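Long-range contact in alpha-galactosidase (Lactobacillus brevis, PDB 3MI6), which probably hydrolyses terminal, non-reducing alpha-D-galactose residues from alpha-galactosides such as galactose oligosaccharides, galactomannans and galactolipids: residues 655-666 with 682-693. Residues are numbered along the deposited sequence; the frame is centred on the assembly and turned at random.
Sequences QVVSDDQKQAIA and FYFKGLRPNQRY
The beta hairpin formed by strands 651-657 and 663-670 is met at its turn by Arg688 and Tyr693, and along one face by the loop leading to strand 692-695. Tyrosine suits its place because its hydroxyl serves both segments: OH of Tyr693 donates to O of Gln661 (2.8 Å), nearly in line with the carbonyl, and accepts from N of Arg688 (3.0 Å). CG of Gln691 and CD1 of Leu687 lie over opposite faces of its ring, steadying it. The Gln661 side chain crosses that of Arg688 at about a right angle, and OE1 of Gln661 takes NE of Arg688 (3.1 Å) from above its carbonyl plane. With CG anti to the carbonyl carbon (chi1 -83°) and the chain extended from CG to NE, Arg688 brings NE to this oxygen. A leucine in its place would probably leave OE1 of Gln661 without this donor and its amide freer to turn. Within the turn, OD1 of Asp660 accepts from N of Lys662 (3.2 Å), an Asx turn, and also from OG of Ser658. Gly686 has a positive phi (78°), a backbone shape that favours glycine, and its O lies 3.5 Å from CG1 of Val657. Farther along, small Ala664 and Ala666 admit larger neighbours: CB of Ala664 meets CD2 of Leu687 (4.1 Å), while CB of Ala666 touches CE2 of Phe684 (3.7 Å). A loop thus covers one face of an antiparallel sheet, in the C-terminal beta domain of glycosyl hydrolase family 36.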
loop_
_atom_site.group_PDB
_atom_site.type_symbol
_atom_site.label_atom_id
_atom_site.label_comp_id
_atom_site.label_asym_id
_atom_site.label_seq_id
_atom_site.Cartn_x
_atom_site.Cartn_y
_atom_site.Cartn_z
ATOM N N GLN D 655 26.095 -9.636 6.696
ATOM C CA GLN D 655 27.017 -10.749 6.827
ATOM C C GLN D 655 28.069 -10.765 5.714
ATOM O O GLN D 655 27.749 -10.548 4.548
ATOM C CB GLN D 655 26.212 -12.052 6.788
ATOM C CG GLN D 655 26.893 -13.244 7.429
ATOM C CD GLN D 655 26.067 -14.526 7.330
ATOM O OE1 GLN D 655 26.604 -15.637 7.336
ATOM N NE2 GLN D 655 24.758 -14.369 7.226
ATOM N N VAL D 656 29.322 -11.028 6.070
ATOM C CA VAL D 656 30.333 -11.354 5.064
ATOM C C VAL D 656 30.745 -12.822 5.182
ATOM O O VAL D 656 30.930 -13.331 6.295
ATOM C CB VAL D 656 31.579 -10.467 5.190
ATOM C CG1 VAL D 656 31.269 -9.068 4.748
ATOM C CG2 VAL D 656 32.085 -10.471 6.616
ATOM N N VAL D 657 30.870 -13.492 4.034
ATOM C CA VAL D 657 31.175 -14.920 3.978
ATOM C C VAL D 657 32.415 -15.168 3.113
ATOM O O VAL D 657 32.573 -14.573 2.037
ATOM C CB VAL D 657 29.979 -15.739 3.394
ATOM C CG1 VAL D 657 30.239 -17.225 3.466
ATOM C CG2 VAL D 657 28.678 -15.406 4.109
ATOM N N SER D 658 33.287 -16.052 3.589
ATOM C CA SER D 658 34.475 -16.470 2.848
ATOM C C SER D 658 34.177 -17.259 1.550
ATOM O O SER D 658 33.025 -17.641 1.285
ATOM C CB SER D 658 35.359 -17.296 3.764
ATOM O OG SER D 658 34.675 -18.468 4.140
ATOM N N ASP D 659 35.226 -17.479 0.749
ATOM C CA ASP D 659 35.139 -18.228 -0.516
ATOM C C ASP D 659 34.583 -19.647 -0.318
ATOM O O ASP D 659 33.666 -20.079 -1.007
ATOM C CB ASP D 659 36.528 -18.312 -1.185
ATOM C CG ASP D 659 36.860 -17.081 -2.040
ATOM O OD1 ASP D 659 35.904 -16.416 -2.503
ATOM O OD2 ASP D 659 38.067 -16.786 -2.262
ATOM N N ASP D 660 35.165 -20.362 0.636
ATOM C CA ASP D 660 34.806 -21.743 0.918
ATOM C C ASP D 660 33.636 -21.869 1.885
ATOM O O ASP D 660 33.294 -22.964 2.288
ATOM C CB ASP D 660 36.012 -22.470 1.508
ATOM C CG ASP D 660 36.545 -21.787 2.753
ATOM O OD1 ASP D 660 35.977 -20.734 3.125
ATOM O OD2 ASP D 660 37.520 -22.296 3.360
ATOM N N GLN D 661 33.044 -20.747 2.278
ATOM C CA GLN D 661 31.883 -20.754 3.167
ATOM C C GLN D 661 32.147 -21.373 4.545
ATOM O O GLN D 661 31.229 -21.805 5.218
ATOM C CB GLN D 661 30.716 -21.452 2.482
ATOM C CG GLN D 661 30.176 -20.662 1.317
ATOM C CD GLN D 661 29.345 -21.490 0.365
ATOM O OE1 GLN D 661 29.901 -22.237 -0.454
ATOM N NE2 GLN D 661 28.004 -21.364 0.450
ATOM N N LYS D 662 33.409 -21.397 4.959
ATOM C CA LYS D 662 33.800 -21.973 6.245
ATOM C C LYS D 662 34.019 -20.914 7.321
ATOM O O LYS D 662 34.227 -21.248 8.486
ATOM C CB LYS D 662 35.077 -22.802 6.101
ATOM C CG LYS D 662 34.914 -24.134 5.368
ATOM C CD LYS D 662 36.296 -24.705 5.066
ATOM C CE LYS D 662 36.261 -25.969 4.206
ATOM N NZ LYS D 662 37.682 -26.420 3.972
ATOM N N GLN D 663 33.993 -19.645 6.940
ATOM C CA GLN D 663 34.037 -18.584 7.927
ATOM C C GLN D 663 33.017 -17.524 7.581
ATOM O O GLN D 663 32.690 -17.335 6.404
ATOM C CB GLN D 663 35.437 -17.967 8.023
ATOM C CG GLN D 663 36.507 -18.881 8.635
ATOM C CD GLN D 663 37.455 -18.123 9.573
ATOM O OE1 GLN D 663 37.337 -18.217 10.809
ATOM N NE2 GLN D 663 38.392 -17.359 8.990
ATOM N N ALA D 664 32.485 -16.856 8.605
ATOM C CA ALA D 664 31.557 -15.749 8.379
ATOM C C ALA D 664 31.508 -14.830 9.574
ATOM O O ALA D 664 31.700 -15.269 10.699
ATOM C CB ALA D 664 30.164 -16.252 8.044
ATOM N N ILE D 665 31.274 -13.546 9.321
ATOM C CA ILE D 665 30.917 -12.627 10.384
ATOM C C ILE D 665 29.609 -11.912 10.080
ATOM O O ILE D 665 29.465 -11.264 9.048
ATOM C CB ILE D 665 32.017 -11.627 10.647
ATOM C CG1 ILE D 665 33.187 -12.337 11.337
ATOM C CG2 ILE D 665 31.506 -10.502 11.522
ATOM C CD1 ILE D 665 34.405 -11.463 11.575
ATOM N N ALA D 666 28.650 -12.061 10.988
ATOM C CA ALA D 666 27.351 -11.402 10.893
ATOM C C ALA D 666 27.267 -10.295 11.932
ATOM O O ALA D 666 27.989 -10.295 12.926
ATOM C CB ALA D 666 26.230 -12.409 11.104
ATOM N N PHE D 682 17.897 -14.294 14.751
ATOM C CA PHE D 682 18.731 -13.897 13.631
ATOM C C PHE D 682 18.866 -15.002 12.569
ATOM O O PHE D 682 19.239 -16.117 12.893
ATOM C CB PHE D 682 20.111 -13.512 14.149
ATOM C CG PHE D 682 21.003 -12.986 13.085
ATOM C CD1 PHE D 682 20.671 -11.821 12.411
ATOM C CD2 PHE D 682 22.157 -13.651 12.742
ATOM C CE1 PHE D 682 21.479 -11.327 11.420
ATOM C CE2 PHE D 682 22.966 -13.166 11.747
ATOM C CZ PHE D 682 22.628 -12.000 11.080
ATOM N N TYR D 683 18.571 -14.702 11.309
ATOM C CA TYR D 683 18.693 -15.720 10.256
ATOM C C TYR D 683 19.930 -15.552 9.364
ATOM O O TYR D 683 19.910 -14.766 8.410
ATOM C CB TYR D 683 17.462 -15.729 9.346
ATOM C CG TYR D 683 16.195 -16.146 10.009
ATOM C CD1 TYR D 683 15.399 -15.215 10.667
ATOM C CD2 TYR D 683 15.765 -17.480 9.973
ATOM C CE1 TYR D 683 14.211 -15.604 11.283
ATOM C CE2 TYR D 683 14.578 -17.875 10.584
ATOM C CZ TYR D 683 13.814 -16.931 11.234
ATOM O OH TYR D 683 12.643 -17.296 11.833
ATOM N N PHE D 684 20.995 -16.296 9.635
ATOM C CA PHE D 684 22.168 -16.235 8.760
ATOM C C PHE D 684 21.804 -16.557 7.301
ATOM O O PHE D 684 20.850 -17.304 7.028
ATOM C CB PHE D 684 23.264 -17.182 9.254
ATOM C CG PHE D 684 23.784 -16.844 10.623
ATOM C CD1 PHE D 684 23.063 -17.184 11.757
ATOM C CD2 PHE D 684 25.000 -16.191 10.781
ATOM C CE1 PHE D 684 23.539 -16.881 13.018
ATOM C CE2 PHE D 684 25.470 -15.876 12.042
ATOM C CZ PHE D 684 24.742 -16.214 13.157
ATOM N N LYS D 685 22.556 -15.966 6.373
ATOM C CA LYS D 685 22.502 -16.346 4.965
ATOM C C LYS D 685 23.909 -16.728 4.484
ATOM O O LYS D 685 24.915 -16.468 5.157
ATOM C CB LYS D 685 21.959 -15.207 4.095
ATOM C CG LYS D 685 20.876 -14.344 4.719
ATOM C CD LYS D 685 19.622 -15.118 5.003
ATOM C CE LYS D 685 18.434 -14.496 4.327
ATOM N NZ LYS D 685 17.338 -14.303 5.308
ATOM N N GLY D 686 23.969 -17.361 3.318
ATOM C CA GLY D 686 25.226 -17.635 2.658
ATOM C C GLY D 686 26.069 -18.788 3.166
ATOM O O GLY D 686 27.242 -18.880 2.822
ATOM N N LEU D 687 25.507 -19.679 3.962
ATOM C CA LEU D 687 26.305 -20.782 4.488
ATOM C C LEU D 687 26.057 -22.078 3.738
ATOM O O LEU D 687 25.106 -22.200 2.974
ATOM C CB LEU D 687 26.018 -21.002 5.977
ATOM C CG LEU D 687 26.322 -19.851 6.927
ATOM C CD1 LEU D 687 25.960 -20.292 8.321
ATOM C CD2 LEU D 687 27.781 -19.423 6.841
ATOM N N ARG D 688 26.922 -23.047 3.981
ATOM C CA ARG D 688 26.736 -24.385 3.444
ATOM C C ARG D 688 25.781 -25.169 4.341
ATOM O O ARG D 688 26.041 -25.341 5.525
ATOM C CB ARG D 688 28.083 -25.109 3.317
ATOM C CG ARG D 688 28.867 -24.777 2.050
ATOM C CD ARG D 688 30.341 -25.254 2.116
ATOM N NE ARG D 688 31.113 -24.762 0.967
ATOM C CZ ARG D 688 32.397 -25.035 0.734
ATOM N NH1 ARG D 688 33.084 -25.812 1.572
ATOM N NH2 ARG D 688 33.000 -24.514 -0.338
ATOM N N PRO D 689 24.676 -25.657 3.771
ATOM C CA PRO D 689 23.612 -26.343 4.508
ATOM C C PRO D 689 24.090 -27.499 5.390
ATOM O O PRO D 689 23.601 -27.633 6.508
ATOM C CB PRO D 689 22.720 -26.893 3.401
ATOM C CG PRO D 689 22.972 -26.020 2.237
ATOM C CD PRO D 689 24.400 -25.587 2.328
ATOM N N ASN D 690 25.015 -28.321 4.907
ATOM C CA ASN D 690 25.350 -29.559 5.599
ATOM C C ASN D 690 26.665 -29.479 6.355
ATOM O O ASN D 690 27.178 -30.509 6.818
ATOM C CB ASN D 690 25.428 -30.737 4.616
ATOM C CG ASN D 690 24.143 -30.962 3.848
ATOM O OD1 ASN D 690 23.055 -30.994 4.417
ATOM N ND2 ASN D 690 24.269 -31.138 2.536
ATOM N N GLN D 691 27.234 -28.278 6.439
ATOM C CA GLN D 691 28.473 -28.070 7.183
ATOM C C GLN D 691 28.142 -27.728 8.639
ATOM O O GLN D 691 27.149 -27.055 8.923
ATOM C CB GLN D 691 29.311 -26.956 6.544
ATOM C CG GLN D 691 30.490 -26.434 7.394
ATOM C CD GLN D 691 31.697 -27.376 7.445
ATOM O OE1 GLN D 691 32.196 -27.824 6.412
ATOM N NE2 GLN D 691 32.184 -27.653 8.652
ATOM N N ARG D 692 28.958 -28.207 9.567
ATOM C CA ARG D 692 28.733 -27.898 10.964
ATOM C C ARG D 692 29.539 -26.677 11.377
ATOM O O ARG D 692 30.716 -26.569 11.033
ATOM C CB ARG D 692 29.061 -29.110 11.820
ATOM C CG ARG D 692 28.139 -30.279 11.520
ATOM C CD ARG D 692 28.456 -31.451 12.379
ATOM N NE ARG D 692 29.875 -31.721 12.317
ATOM C CZ ARG D 692 30.534 -32.437 13.216
ATOM N NH1 ARG D 692 29.883 -32.971 14.252
ATOM N NH2 ARG D 692 31.846 -32.613 13.073
ATOM N N TYR D 693 28.902 -25.744 12.108
ATOM C CA TYR D 693 29.539 -24.492 12.525
ATOM C C TYR D 693 29.390 -24.244 14.015
ATOM O O TYR D 693 28.573 -24.882 14.687
ATOM C CB TYR D 693 28.910 -23.293 11.828
ATOM C CG TYR D 693 28.925 -23.279 10.315
ATOM C CD1 TYR D 693 29.935 -22.629 9.615
ATOM C CD2 TYR D 693 27.893 -23.850 9.586
ATOM C CE1 TYR D 693 29.936 -22.579 8.239
ATOM C CE2 TYR D 693 27.891 -23.807 8.209
ATOM C CZ TYR D 693 28.911 -23.158 7.537
ATOM O OH TYR D 693 28.917 -23.115 6.155
#